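Local coordinates for Mannose/sialic acid-binding lectin (Polygonatum cyrtonema, PDB 3A0C), which probably binds carbohydrates, mannose among them, through its bulb-type lectin domain of beta-prism II fold, the part of the longer protein present here, at residues 65-68 with 69-73. Numbering follows the deposited sequence.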
loop_
_atom_site.group_PDB
_atom_site.type_symbol
_atom_site.label_atom_id
_atom_site.label_comp_id
_atom_site.label_asym_id
_atom_site.label_seq_id
_atom_site.Cartn_x
_atom_site.Cartn_y
_atom_site.Cartn_z
ATOM N N ILE A 65 0.658 -18.283 5.057
ATOM C CA ILE A 65 2.034 -18.570 5.461
ATOM C C ILE A 65 2.272 -20.042 5.096
ATOM O O ILE A 65 1.526 -20.914 5.520
ATOM C CB ILE A 65 2.274 -18.383 6.995
ATOM C CG1 ILE A 65 2.321 -16.896 7.362
ATOM C CG2 ILE A 65 3.606 -19.028 7.408
ATOM C CD1 ILE A 65 2.513 -16.640 8.849
ATOM N N TYR A 66 3.296 -20.305 4.291
ATOM C CA TYR A 66 3.624 -21.660 3.863
ATOM C C TYR A 66 5.006 -22.046 4.405
ATOM O O TYR A 66 5.910 -21.215 4.440
ATOM C CB TYR A 66 3.675 -21.727 2.330
ATOM C CG TYR A 66 2.364 -21.541 1.587
ATOM C CD1 TYR A 66 1.445 -22.580 1.477
ATOM C CD2 TYR A 66 2.067 -20.334 0.958
ATOM C CE1 TYR A 66 0.256 -22.424 0.755
ATOM C CE2 TYR A 66 0.880 -20.163 0.232
ATOM C CZ TYR A 66 -0.023 -21.209 0.137
ATOM O OH TYR A 66 -1.216 -21.027 -0.536
ATOM N N ASP A 67 5.191 -23.292 4.826
ATOM C CA ASP A 67 6.510 -23.681 5.309
ATOM C C ASP A 67 7.341 -23.999 4.083
ATOM O O ASP A 67 6.944 -23.690 2.969
ATOM C CB ASP A 67 6.447 -24.909 6.222
ATOM C CG ASP A 67 5.941 -26.150 5.509
ATOM O OD1 ASP A 67 5.981 -26.184 4.264
ATOM O OD2 ASP A 67 5.510 -27.100 6.195
ATOM N N GLN A 68 8.486 -24.633 4.277
ATOM C CA GLN A 68 9.357 -24.966 3.155
ATOM C C GLN A 68 8.795 -26.111 2.323
ATOM O O GLN A 68 9.200 -26.296 1.173
ATOM C CB GLN A 68 10.757 -25.326 3.664
ATOM C CG GLN A 68 11.876 -24.998 2.689
ATOM C CD GLN A 68 13.261 -25.139 3.318
ATOM O OE1 GLN A 68 13.671 -26.230 3.716
ATOM N NE2 GLN A 68 13.980 -24.027 3.413
ATOM N N SER A 69 7.864 -26.873 2.900
ATOM C CA SER A 69 7.232 -27.997 2.202
ATOM C C SER A 69 5.849 -27.627 1.671
ATOM O O SER A 69 5.039 -28.501 1.370
ATOM C CB SER A 69 7.100 -29.208 3.130
ATOM O OG SER A 69 8.371 -29.622 3.601
ATOM N N ASN A 70 5.593 -26.327 1.551
ATOM C CA ASN A 70 4.321 -25.806 1.059
ATOM C C ASN A 70 3.099 -26.142 1.899
ATOM O O ASN A 70 1.990 -26.224 1.369
ATOM C CB ASN A 70 4.060 -26.246 -0.385
ATOM C CG ASN A 70 4.698 -25.318 -1.404
ATOM O OD1 ASN A 70 5.073 -24.188 -1.083
ATOM N ND2 ASN A 70 4.809 -25.785 -2.642
ATOM N N ARG A 71 3.294 -26.326 3.202
ATOM C CA ARG A 71 2.179 -26.624 4.102
ATOM C C ARG A 71 1.555 -25.317 4.587
ATOM O O ARG A 71 2.275 -24.372 4.923
ATOM C CB ARG A 71 2.658 -27.435 5.311
ATOM C CG ARG A 71 3.461 -28.670 4.937
ATOM C CD ARG A 71 3.346 -29.769 5.980
ATOM N NE ARG A 71 1.951 -30.173 6.195
ATOM C CZ ARG A 71 1.577 -31.290 6.824
ATOM N NH1 ARG A 71 2.494 -32.132 7.302
ATOM N NH2 ARG A 71 0.285 -31.561 6.988
ATOM N N VAL A 72 0.223 -25.267 4.616
ATOM C CA VAL A 72 -0.501 -24.070 5.066
ATOM C C VAL A 72 -0.400 -23.928 6.570
ATOM O O VAL A 72 -1.177 -24.513 7.306
ATOM C CB VAL A 72 -2.002 -24.123 4.694
ATOM C CG1 VAL A 72 -2.723 -22.874 5.232
ATOM C CG2 VAL A 72 -2.155 -24.227 3.184
ATOM N N ILE A 73 0.566 -23.138 7.016
ATOM C CA ILE A 73 0.802 -22.916 8.441
ATOM C C ILE A 73 -0.160 -21.892 9.064
ATOM O O ILE A 73 -0.512 -22.001 10.240
ATOM C CB ILE A 73 2.256 -22.423 8.675
ATOM C CG1 ILE A 73 3.256 -23.482 8.194
ATOM C CG2 ILE A 73 2.468 -22.063 10.129
ATOM C CD1 ILE A 73 3.089 -24.827 8.795
#
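D67 folds its carboxylate back over the turn, where OD1 lies against the backbone N atoms of S69, N70 and R71, with a well-directed hydrogen bond only to R71 N. With CG between the backbone N and the carbonyl carbon, chi1 63° carries the carboxylate across to the R71 backbone, and R71 N donates to D67 OD1 at 2.9 Å in an almost straight bond that arrives from above the carboxylate plane. S69 N lies still nearer OD1, too short and too bent to be read as more than a doubtful bond. Two main-chain bonds close the loop: N70 N donates to D67 O at 3.3 Å and D67 N to R71 O at 3.1 Å. Further along, I73 N donates to I65 O at 2.8 Å. Y66 and V72 form a non-hydrogen-bonded antiparallel pair, their side chains lying side by side with CE1 of the tyrosine 3.9 Å from CG2 of the valine; the phenol OH goes on to hydrogen-bond H58. Farther from the turn, I65 CG2 packs against I73 CB at 3.9 Å. A type I turn from D67 to N70, braced by its aspartate, thus links strands 63-66 and 72-75 as a beta hairpin whose second strand is outermost, within this chain, in a four-stranded antiparallel sheet of the beta-prism II fold.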